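Local coordinates for thiamin pyrophosphokinase (Geobacillus thermodenitrificans, PDB 3K94), which probably catalyses the transfer of pyrophosphate from ATP to thiamine, giving thiamine diphosphate, as a two-chain thiamine diphosphokinase, at residues Val45-Asp50 with Pro67-Trp72; Gly100-Arg105 with Ile126-Asn131; Tyr141-Asp146 with Gly195-Ser200; Cys150-Ile155 with Met206-Asp211. All coordinates share one frame; numbering follows the deposited sequence.

Interaction 1: residues Val45-Asp50 with Pro67-Trp72; sequences VRAFGD and PDLDVW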
# COMPACT_ATOMS: atom_id res chain seq x y z
N VAL B 45 8.35 -7.79 -25.03
CA VAL B 45 9.64 -7.70 -25.69
C VAL B 45 10.63 -8.47 -24.83
O VAL B 45 11.73 -8.83 -25.27
CB VAL B 45 10.06 -6.25 -25.88
CG1 VAL B 45 9.04 -5.53 -26.78
CG2 VAL B 45 10.18 -5.57 -24.54
N ARG B 46 10.20 -8.75 -23.61
CA ARG B 46 11.06 -9.36 -22.62
C ARG B 46 10.19 -9.87 -21.47
O ARG B 46 9.16 -9.28 -21.18
CB ARG B 46 12.06 -8.32 -22.12
CG ARG B 46 13.16 -8.88 -21.28
CD ARG B 46 14.33 -7.91 -21.27
NE ARG B 46 15.06 -7.92 -22.53
CZ ARG B 46 16.36 -8.19 -22.63
NH1 ARG B 46 17.08 -8.46 -21.55
NH2 ARG B 46 16.95 -8.18 -23.82
N ALA B 47 10.59 -10.97 -20.84
CA ALA B 47 9.93 -11.44 -19.62
C ALA B 47 10.95 -11.80 -18.54
O ALA B 47 12.09 -12.17 -18.83
CB ALA B 47 9.03 -12.64 -19.91
N PHE B 48 10.54 -11.69 -17.29
CA PHE B 48 11.42 -11.94 -16.15
C PHE B 48 10.71 -12.80 -15.13
O PHE B 48 9.58 -12.51 -14.75
CB PHE B 48 11.79 -10.63 -15.47
CG PHE B 48 12.57 -9.69 -16.33
CD1 PHE B 48 11.93 -8.82 -17.19
CD2 PHE B 48 13.95 -9.66 -16.26
CE1 PHE B 48 12.65 -7.94 -17.97
CE2 PHE B 48 14.68 -8.77 -17.03
CZ PHE B 48 14.03 -7.91 -17.89
N GLY B 49 11.39 -13.84 -14.67
CA GLY B 49 10.80 -14.78 -13.73
C GLY B 49 11.06 -16.22 -14.13
O GLY B 49 11.63 -16.50 -15.20
N ASP B 50 10.64 -17.14 -13.27
CA ASP B 50 10.73 -18.57 -13.52
C ASP B 50 9.38 -19.07 -13.99
O ASP B 50 8.34 -18.49 -13.66
CB ASP B 50 11.11 -19.32 -12.25
CG ASP B 50 12.56 -19.13 -11.87
OD1 ASP B 50 13.39 -18.80 -12.75
OD2 ASP B 50 12.88 -19.31 -10.68
N PRO B 67 7.34 -19.20 -29.02
CA PRO B 67 8.42 -20.18 -28.80
C PRO B 67 9.77 -19.51 -28.59
O PRO B 67 10.62 -20.05 -27.89
CB PRO B 67 8.43 -21.00 -30.10
CG PRO B 67 7.05 -20.86 -30.64
CD PRO B 67 6.59 -19.47 -30.25
N ASP B 68 9.95 -18.34 -29.18
CA ASP B 68 11.22 -17.64 -29.12
C ASP B 68 11.27 -16.55 -28.05
O ASP B 68 12.15 -15.69 -28.08
CB ASP B 68 11.54 -17.02 -30.49
CG ASP B 68 10.44 -16.07 -30.97
OD1 ASP B 68 10.73 -15.21 -31.84
OD2 ASP B 68 9.29 -16.17 -30.47
N LEU B 69 10.33 -16.58 -27.10
CA LEU B 69 10.28 -15.50 -26.11
C LEU B 69 11.63 -15.39 -25.39
O LEU B 69 12.25 -16.39 -25.07
CB LEU B 69 9.16 -15.76 -25.09
CG LEU B 69 8.41 -14.56 -24.52
CD1 LEU B 69 7.76 -14.94 -23.21
CD2 LEU B 69 9.31 -13.36 -24.32
N ASP B 70 12.09 -14.17 -25.17
CA ASP B 70 13.29 -13.95 -24.38
C ASP B 70 12.92 -13.85 -22.90
O ASP B 70 12.43 -12.82 -22.44
CB ASP B 70 14.01 -12.67 -24.84
CG ASP B 70 15.35 -12.47 -24.14
OD1 ASP B 70 15.93 -13.48 -23.69
OD2 ASP B 70 15.81 -11.31 -24.02
N VAL B 71 13.14 -14.93 -22.15
CA VAL B 71 12.83 -14.94 -20.73
C VAL B 71 14.11 -14.85 -19.90
O VAL B 71 15.10 -15.51 -20.21
CB VAL B 71 12.07 -16.21 -20.31
CG1 VAL B 71 11.75 -16.15 -18.84
CG2 VAL B 71 10.80 -16.34 -21.12
N TRP B 72 14.08 -14.02 -18.87
CA TRP B 72 15.21 -13.90 -17.96
C TRP B 72 14.86 -14.49 -16.60
O TRP B 72 13.84 -14.14 -16.00
CB TRP B 72 15.67 -12.45 -17.84
CG TRP B 72 16.26 -11.98 -19.13
CD1 TRP B 72 15.59 -11.58 -20.24
CD2 TRP B 72 17.65 -11.92 -19.45
NE1 TRP B 72 16.47 -11.25 -21.24
CE2 TRP B 72 17.75 -11.46 -20.78
CE3 TRP B 72 18.83 -12.21 -18.75
CZ2 TRP B 72 18.98 -11.27 -21.42
CZ3 TRP B 72 20.04 -12.03 -19.38
CH2 TRP B 72 20.11 -11.56 -20.71
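Arg46 and Trp72 lay their flat groups almost parallel, the guanidinium and indole planes being only 16° apart. The aliphatic part of the arginine passes the five-membered ring, CG lying 3.8 Å from Trp72 CD1, and the bend at chi3 (-74°) carries the guanidinium on along the indole. Arg46 NH1 and Trp72 NE1 are close but both are donors, so no hydrogen bond joins them. Asp70 serves both groups instead. Its OD2 accepts from Trp72 NE1 at 2.9 Å, from above the carboxylate plane, and lies over one guanidinium face, 3.3 Å from Arg46 NH2. That salt bridge rests on charge alone, since no N-H points at the oxygen. The backbones beneath are neighbouring parallel strands of a beta-alpha-beta unit, strand 46-48, helix 56-65 and strand 71-72. Ala47 N donates to Asp70 O (3.1 Å), Trp72 N to Ala47 O (2.7 Å) and Gly49 N to Trp72 O (2.8 Å). Phe48, on the same sheet face as Trp72, lies alongside it with CD2 3.6 Å from Trp72 CB; the rings are slid so far that they barely overlap. On the opposite face of the sheet, Ala47 CB meets Val71 CG2, and it also touches Leu69 CD1, while helix 80-88 packs on Phe48 through Ile83 and Ala84.

Interaction 2: residues Gly100-Arg105 with Ile126-Asn131; sequences GATGGR and IVDRQN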
# COMPACT_ATOMS: atom_id res chain seq x y z
N GLY B 100 0.07 -4.69 -12.12
CA GLY B 100 0.11 -5.92 -11.34
C GLY B 100 1.11 -5.85 -10.19
O GLY B 100 1.65 -6.87 -9.76
N ALA B 101 1.37 -4.65 -9.69
CA ALA B 101 2.34 -4.48 -8.62
C ALA B 101 1.67 -4.17 -7.26
O ALA B 101 2.36 -3.89 -6.29
CB ALA B 101 3.37 -3.41 -8.99
N THR B 102 0.34 -4.23 -7.21
CA THR B 102 -0.40 -3.95 -5.99
C THR B 102 -1.28 -5.12 -5.59
O THR B 102 -1.52 -6.04 -6.38
CB THR B 102 -1.31 -2.69 -6.11
OG1 THR B 102 -2.35 -2.94 -7.07
CG2 THR B 102 -0.52 -1.46 -6.51
N GLY B 103 -1.78 -5.08 -4.36
CA GLY B 103 -2.70 -6.09 -3.88
C GLY B 103 -2.03 -7.32 -3.27
O GLY B 103 -0.83 -7.54 -3.45
N GLY B 104 -2.82 -8.12 -2.55
CA GLY B 104 -2.31 -9.36 -1.98
C GLY B 104 -1.39 -9.12 -0.80
O GLY B 104 -1.74 -8.43 0.13
N ARG B 105 -0.19 -9.71 -0.84
CA ARG B 105 0.76 -9.51 0.24
C ARG B 105 1.30 -8.09 0.18
O ARG B 105 1.85 -7.67 -0.83
CB ARG B 105 1.89 -10.55 0.17
CG ARG B 105 1.45 -11.93 0.67
CD ARG B 105 2.56 -12.99 0.49
NE ARG B 105 3.85 -12.55 1.02
CZ ARG B 105 5.02 -13.03 0.59
NH1 ARG B 105 5.04 -13.96 -0.35
NH2 ARG B 105 6.16 -12.58 1.11
N ILE B 126 3.53 3.46 -10.49
CA ILE B 126 2.79 2.25 -10.20
C ILE B 126 1.32 2.52 -10.53
O ILE B 126 0.74 3.52 -10.08
CB ILE B 126 2.95 1.84 -8.72
CG1 ILE B 126 4.37 1.33 -8.47
CG2 ILE B 126 1.91 0.79 -8.34
CD1 ILE B 126 4.67 1.03 -7.00
N VAL B 127 0.71 1.63 -11.30
CA VAL B 127 -0.66 1.84 -11.74
C VAL B 127 -1.54 0.62 -11.49
O VAL B 127 -1.16 -0.50 -11.82
CB VAL B 127 -0.70 2.10 -13.25
CG1 VAL B 127 -2.15 2.33 -13.71
CG2 VAL B 127 0.23 3.25 -13.62
N ASP B 128 -2.72 0.85 -10.91
CA ASP B 128 -3.74 -0.20 -10.87
C ASP B 128 -5.11 0.38 -11.23
O ASP B 128 -5.21 1.54 -11.62
CB ASP B 128 -3.70 -1.04 -9.57
CG ASP B 128 -4.29 -0.32 -8.34
OD1 ASP B 128 -4.90 0.76 -8.48
OD2 ASP B 128 -4.15 -0.88 -7.23
N ARG B 129 -6.17 -0.42 -11.16
CA ARG B 129 -7.47 0.08 -11.61
C ARG B 129 -7.93 1.36 -10.93
O ARG B 129 -8.84 2.02 -11.42
CB ARG B 129 -8.55 -0.99 -11.43
CG ARG B 129 -8.70 -1.45 -10.00
CD ARG B 129 -9.77 -2.52 -9.87
NE ARG B 129 -9.93 -2.93 -8.48
CZ ARG B 129 -10.89 -3.75 -8.07
NH1 ARG B 129 -11.76 -4.23 -8.95
NH2 ARG B 129 -10.98 -4.07 -6.79
N GLN B 130 -7.31 1.72 -9.80
CA GLN B 130 -7.83 2.81 -8.97
C GLN B 130 -6.79 3.85 -8.57
O GLN B 130 -7.12 4.81 -7.85
CB GLN B 130 -8.39 2.25 -7.65
CG GLN B 130 -9.80 1.80 -7.70
CD GLN B 130 -10.29 1.37 -6.32
OE1 GLN B 130 -10.17 0.20 -5.96
NE2 GLN B 130 -10.83 2.31 -5.56
N ASN B 131 -5.54 3.65 -8.99
CA ASN B 131 -4.44 4.46 -8.48
C ASN B 131 -3.34 4.67 -9.48
O ASN B 131 -3.07 3.82 -10.32
CB ASN B 131 -3.79 3.78 -7.28
CG ASN B 131 -4.76 3.52 -6.14
OD1 ASN B 131 -4.91 4.35 -5.25
ND2 ASN B 131 -5.40 2.35 -6.16
O HOH W 1 -2.17 -3.10 -11.95
O HOH W 2 0.72 -1.91 -10.28
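Thr102 and Asp128 join the glycine-rich loop that follows strand 97-99 to strand 125-128, its neighbour in the parallel part of the main sheet, in a beta-alpha-beta crossover with helix 106-118 linking the two strands. One direct hydrogen bond spans the two segments: Thr102 OG1 donates to Asp128 OD2 at 2.7 Å, on the anti lone pair. Thr102 OG1 (chi1 66°) and the Asp128 carboxylate both stand between backbone N and carbonyl carbon, and the two side chains meet at about a right angle. Water supplies the remaining polar links. Val127 O accepts from two waters, one of which accepts from Gly100 N and the other from Ala101 N, so the backbones are bridged where they stand too far apart to bond directly. Apolar contact is slight: Thr102 CG2 lies 3.8 Å from Ile126 CG2, a methyl that Ala101 CB also approaches, and Leu109 and Leu116 of helix 106-118 pack close by. Within 126-131, a type I turn from Asp128 to Asn131 is fastened by an Asx turn. Asp128 OD1 accepts from Gln130 N at 2.9 Å and, on its syn lone pair, from Asn131 ND2 at 2.9 Å, the bond being nearly straight at 170°.

Interaction 3: residues Tyr141-Asp146 with Gly195-Ser200; sequences YTVMYD and GTFSFS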
# COMPACT_ATOMS: atom_id res chain seq x y z
N TYR B 141 6.51 20.05 -11.05
CA TYR B 141 5.90 18.97 -11.81
C TYR B 141 4.51 19.36 -12.22
O TYR B 141 3.83 20.08 -11.49
CB TYR B 141 5.86 17.69 -10.96
CG TYR B 141 7.23 17.23 -10.53
CD1 TYR B 141 8.01 16.44 -11.38
CD2 TYR B 141 7.75 17.59 -9.29
CE1 TYR B 141 9.27 16.02 -11.00
CE2 TYR B 141 9.01 17.18 -8.90
CZ TYR B 141 9.77 16.40 -9.77
OH TYR B 141 11.02 15.98 -9.39
N THR B 142 4.06 18.87 -13.36
CA THR B 142 2.70 19.15 -13.80
C THR B 142 1.75 18.07 -13.33
O THR B 142 2.16 16.94 -13.04
CB THR B 142 2.58 19.24 -15.35
OG1 THR B 142 2.94 17.98 -15.92
CG2 THR B 142 3.48 20.33 -15.90
N VAL B 143 0.48 18.43 -13.27
CA VAL B 143 -0.59 17.49 -13.01
C VAL B 143 -1.67 17.89 -14.01
O VAL B 143 -2.07 19.05 -14.05
CB VAL B 143 -1.10 17.66 -11.55
CG1 VAL B 143 -2.31 16.79 -11.30
CG2 VAL B 143 0.00 17.34 -10.57
N MSE B 144 -2.14 16.95 -14.82
CA MSE B 144 -3.12 17.28 -15.85
C MSE B 144 -4.45 16.65 -15.51
O MSE B 144 -4.50 15.55 -14.98
CB MSE B 144 -2.66 16.79 -17.23
CG MSE B 144 -1.21 17.15 -17.58
SE MSE B 144 -0.85 19.08 -17.63
CE MSE B 144 -2.16 19.58 -18.98
N TYR B 145 -5.54 17.35 -15.81
CA TYR B 145 -6.85 16.79 -15.56
C TYR B 145 -6.91 15.38 -16.14
O TYR B 145 -6.47 15.14 -17.26
CB TYR B 145 -7.97 17.63 -16.16
CG TYR B 145 -9.29 16.91 -16.05
CD1 TYR B 145 -9.97 16.87 -14.85
CD2 TYR B 145 -9.83 16.24 -17.14
CE1 TYR B 145 -11.17 16.19 -14.73
CE2 TYR B 145 -11.04 15.55 -17.03
CZ TYR B 145 -11.70 15.54 -15.82
OH TYR B 145 -12.89 14.87 -15.67
N ASP B 146 -7.45 14.44 -15.36
CA ASP B 146 -7.57 13.06 -15.82
C ASP B 146 -8.86 12.44 -15.29
O ASP B 146 -9.07 12.34 -14.08
CB ASP B 146 -6.36 12.23 -15.37
CG ASP B 146 -6.34 10.84 -15.99
OD1 ASP B 146 -7.43 10.30 -16.29
OD2 ASP B 146 -5.22 10.30 -16.16
N GLY B 195 -2.40 21.81 -13.40
CA GLY B 195 -1.82 22.44 -12.23
C GLY B 195 -0.39 21.99 -12.04
O GLY B 195 0.13 21.21 -12.83
N THR B 196 0.25 22.50 -10.99
CA THR B 196 1.61 22.10 -10.66
C THR B 196 1.75 21.81 -9.17
O THR B 196 0.96 22.29 -8.34
CB THR B 196 2.61 23.22 -11.01
OG1 THR B 196 2.21 24.43 -10.36
CG2 THR B 196 2.63 23.47 -12.51
N PHE B 197 2.75 21.00 -8.83
CA PHE B 197 3.27 20.95 -7.47
C PHE B 197 4.77 21.14 -7.54
O PHE B 197 5.39 20.73 -8.51
CB PHE B 197 2.88 19.66 -6.70
CG PHE B 197 3.40 18.37 -7.30
CD1 PHE B 197 2.73 17.76 -8.36
CD2 PHE B 197 4.50 17.72 -6.75
CE1 PHE B 197 3.19 16.55 -8.90
CE2 PHE B 197 4.97 16.50 -7.28
CZ PHE B 197 4.31 15.91 -8.36
N SER B 198 5.35 21.78 -6.54
CA SER B 198 6.79 21.96 -6.52
C SER B 198 7.29 22.00 -5.10
O SER B 198 6.54 22.32 -4.18
CB SER B 198 7.19 23.25 -7.26
OG SER B 198 6.77 24.41 -6.56
N PHE B 199 8.56 21.68 -4.92
CA PHE B 199 9.17 21.74 -3.61
C PHE B 199 10.67 21.83 -3.82
O PHE B 199 11.17 21.41 -4.86
CB PHE B 199 8.79 20.52 -2.74
CG PHE B 199 9.08 19.17 -3.37
CD1 PHE B 199 8.22 18.64 -4.33
CD2 PHE B 199 10.20 18.43 -2.99
CE1 PHE B 199 8.48 17.40 -4.91
CE2 PHE B 199 10.46 17.18 -3.56
CZ PHE B 199 9.60 16.66 -4.53
N SER B 200 11.38 22.39 -2.85
CA SER B 200 12.80 22.68 -3.03
C SER B 200 13.69 21.68 -2.32
O SER B 200 14.87 21.56 -2.64
CB SER B 200 13.12 24.09 -2.52
OG SER B 200 13.03 24.13 -1.11
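Tyr141 and Phe197 form a hydrogen-bonded antiparallel pair in which each backbone amide is satisfied by the other residue's carbonyl: Tyr141 N donates to Phe197 O at 2.9 Å, and Phe197 N returns the bond to Tyr141 O at 3.0 Å. Val143 and Gly195 repeat the exchange, with Val143 N to Gly195 O at 2.8 Å and Gly195 N to Val143 O at 2.9 Å. The first of these reaches its acceptor from above the carbonyl plane, 39° out of it. Between the two pairs, Thr142 and Thr196 are a non-hydrogen-bonded pair, where CA-H groups add weaker contacts; Thr196 CA lies 3.1 Å from Tyr141 O. The polar ends find partners beyond the two segments, Tyr141 OH on Leu137 O and Thr196 OG1 on Thr167 OG1. On the face carrying Tyr141, Val143 and Phe197 the packing is apolar. With chi1 at 62°, the Phe197 ring lies beneath Tyr141 CB, a CH-pi contact 3.8 Å from the ring centroid and 23° off its normal, while Val143 CG2 meets the same ring at its edge, 3.5 Å from CD1. The rings of Tyr141 and Phe197 themselves barely overlap. Strand 165-167 flanks strand 194-199 on the side away from strand 139-144, completing a three-stranded antiparallel sheet in the vitamin B1 binding domain of the thiamin pyrophosphokinase family.

Interaction 4: residues Cys150-Ile155 with Met206-Asp211; sequences CYVSYI and MIRSSD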
# COMPACT_ATOMS: atom_id res chain seq x y z
N CYS B 150 -10.14 11.31 -9.29
CA CYS B 150 -10.74 12.47 -8.63
C CYS B 150 -9.88 12.98 -7.49
O CYS B 150 -9.90 14.16 -7.17
CB CYS B 150 -12.13 12.11 -8.08
SG CYS B 150 -13.31 11.59 -9.34
N TYR B 151 -9.13 12.09 -6.86
CA TYR B 151 -8.44 12.46 -5.64
C TYR B 151 -6.93 12.55 -5.84
O TYR B 151 -6.35 11.80 -6.63
CB TYR B 151 -8.76 11.45 -4.55
CG TYR B 151 -10.22 11.03 -4.56
CD1 TYR B 151 -11.24 11.93 -4.25
CD2 TYR B 151 -10.58 9.73 -4.86
CE1 TYR B 151 -12.58 11.54 -4.25
CE2 TYR B 151 -11.91 9.33 -4.86
CZ TYR B 151 -12.90 10.23 -4.55
OH TYR B 151 -14.20 9.81 -4.57
N VAL B 152 -6.31 13.49 -5.13
CA VAL B 152 -4.86 13.62 -5.12
C VAL B 152 -4.37 13.69 -3.67
O VAL B 152 -4.93 14.42 -2.85
CB VAL B 152 -4.38 14.88 -5.88
CG1 VAL B 152 -2.85 14.91 -5.97
CG2 VAL B 152 -4.99 14.92 -7.27
N SER B 153 -3.34 12.91 -3.35
CA SER B 153 -2.77 12.95 -2.01
C SER B 153 -1.27 13.09 -2.10
O SER B 153 -0.63 12.49 -2.98
CB SER B 153 -3.13 11.69 -1.22
OG SER B 153 -4.52 11.46 -1.29
N TYR B 154 -0.72 13.90 -1.20
CA TYR B 154 0.72 14.05 -1.10
C TYR B 154 1.18 13.58 0.26
O TYR B 154 0.61 13.97 1.28
CB TYR B 154 1.13 15.51 -1.31
CG TYR B 154 0.85 15.98 -2.71
CD1 TYR B 154 1.70 15.64 -3.75
CD2 TYR B 154 -0.27 16.75 -3.00
CE1 TYR B 154 1.45 16.06 -5.04
CE2 TYR B 154 -0.52 17.18 -4.28
CZ TYR B 154 0.33 16.82 -5.30
OH TYR B 154 0.08 17.24 -6.59
N ILE B 155 2.20 12.73 0.25
CA ILE B 155 2.79 12.21 1.47
C ILE B 155 4.30 12.39 1.44
O ILE B 155 4.95 11.96 0.50
CB ILE B 155 2.45 10.73 1.65
CG1 ILE B 155 0.95 10.55 1.76
CG2 ILE B 155 3.14 10.17 2.90
CD1 ILE B 155 0.50 9.11 1.86
N MSE B 206 3.28 11.19 -4.46
CA MSE B 206 1.94 11.56 -4.89
C MSE B 206 1.10 10.35 -5.25
O MSE B 206 1.56 9.47 -5.97
CB MSE B 206 1.96 12.53 -6.08
CG MSE B 206 0.54 12.87 -6.56
SE MSE B 206 0.44 14.14 -8.08
CE MSE B 206 1.57 13.20 -9.39
N ILE B 207 -0.12 10.30 -4.74
CA ILE B 207 -1.08 9.30 -5.19
C ILE B 207 -2.32 9.97 -5.76
O ILE B 207 -2.94 10.79 -5.09
CB ILE B 207 -1.46 8.33 -4.06
CG1 ILE B 207 -0.22 7.55 -3.60
CG2 ILE B 207 -2.55 7.37 -4.55
CD1 ILE B 207 -0.39 6.87 -2.23
N ARG B 208 -2.65 9.66 -7.01
CA ARG B 208 -3.90 10.09 -7.60
C ARG B 208 -4.77 8.87 -7.66
O ARG B 208 -4.34 7.82 -8.13
CB ARG B 208 -3.70 10.67 -9.01
CG ARG B 208 -2.77 11.88 -9.07
CD ARG B 208 -2.61 12.39 -10.51
NE ARG B 208 -3.81 13.09 -10.97
CZ ARG B 208 -3.95 13.68 -12.16
NH1 ARG B 208 -2.97 13.66 -13.06
NH2 ARG B 208 -5.10 14.28 -12.45
N SER B 209 -5.99 8.98 -7.18
CA SER B 209 -6.82 7.80 -7.09
C SER B 209 -8.27 8.07 -7.47
O SER B 209 -8.67 9.21 -7.69
CB SER B 209 -6.75 7.21 -5.68
OG SER B 209 -7.12 8.16 -4.69
N SER B 210 -9.05 7.00 -7.52
CA SER B 210 -10.47 7.08 -7.79
C SER B 210 -11.17 6.03 -6.93
O SER B 210 -10.51 5.17 -6.35
CB SER B 210 -10.73 6.80 -9.27
OG SER B 210 -11.99 6.19 -9.44
N ASP B 211 -12.48 6.11 -6.82
CA ASP B 211 -13.28 5.03 -6.25
C ASP B 211 -14.65 4.99 -6.94
O ASP B 211 -14.89 5.78 -7.86
CB ASP B 211 -13.41 5.16 -4.71
CG ASP B 211 -13.87 6.55 -4.27
OD1 ASP B 211 -14.48 7.29 -5.08
OD2 ASP B 211 -13.62 6.90 -3.09
O HOH W 3 -5.37 10.14 -3.86
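Strands 151-155 and 206-209 run antiparallel with their axes 4.7 Å apart at 164°, and the pairing ends in a classic beta bulge where Cys150 and Tyr151 both face Ser209. Ser209 O accepts from Tyr151 N at 3.0 Å and, weakly, from Cys150 N. Further along, Ser153 and Ile207 exchange two backbone bonds.

Beyond the bulge, Tyr151 reaches Asp211. Its hydroxyl donates to Asp211 OD1 at 2.6 Å, on the syn side and 24° out of the carboxylate plane; ring and carboxylate planes are steeply inclined. Cys150 CB sits over the centre of one ring face, 3.8 Å above it, and Cys150 is tied by a disulfide to Cys214. On the face shared by Ser153 and Ser209, one water donates to both Ile207 O and Ser209 OG and lies 3.0 Å from Ser153 OG; Ser209 OG also hydrogen-bonds to Asp107 of the second subunit. Tyr154 and Met206, a selenomethionine here, run side by side on the other face. An anti chi1 (178°) and an extended chi2 send the selenium along the ring, and SE lies 4.7 Å from the ring centroid in an oblique Met-aromatic contact. The same SE is 4.0 Å from Val152 CG1. Tyr154 OH is buried without a polar partner.

Strand 204-209 lies between strands 131-136 and 151-156 in the main sheet, and Val143 of strand 139-144 packs on Tyr154, Met206 and Arg208. From the second subunit, Arg105 forms a salt bridge with Asp211 and a cation-pi contact with Tyr151, while Phe110 of its helix 106-118 packs on Ile155 and Ile207.

Overall arrangement
Interactions 1, 2 and 4 lie along one mixed sheet: interaction 1 at the parallel edge, interaction 2 where strand 125-128 gives way to antiparallel strands, and interaction 4 beyond that change. The centres of 1 and 4 are about 34 Å apart, on opposite sides of the chain's centre. Interaction 3 belongs to a separate three-stranded sheet, about 12 Å from interaction 4 between centres; the two touch through Met144 with Arg208 and Phe197 with Tyr154 and Met206. Interactions 1 and 2 close in turn along the chain, whereas 3 and 4 interleave, knitting the C-terminal part together. Both 2 and 4 touch the second subunit, consistent with this antiparallel half forming part of the dimer interface.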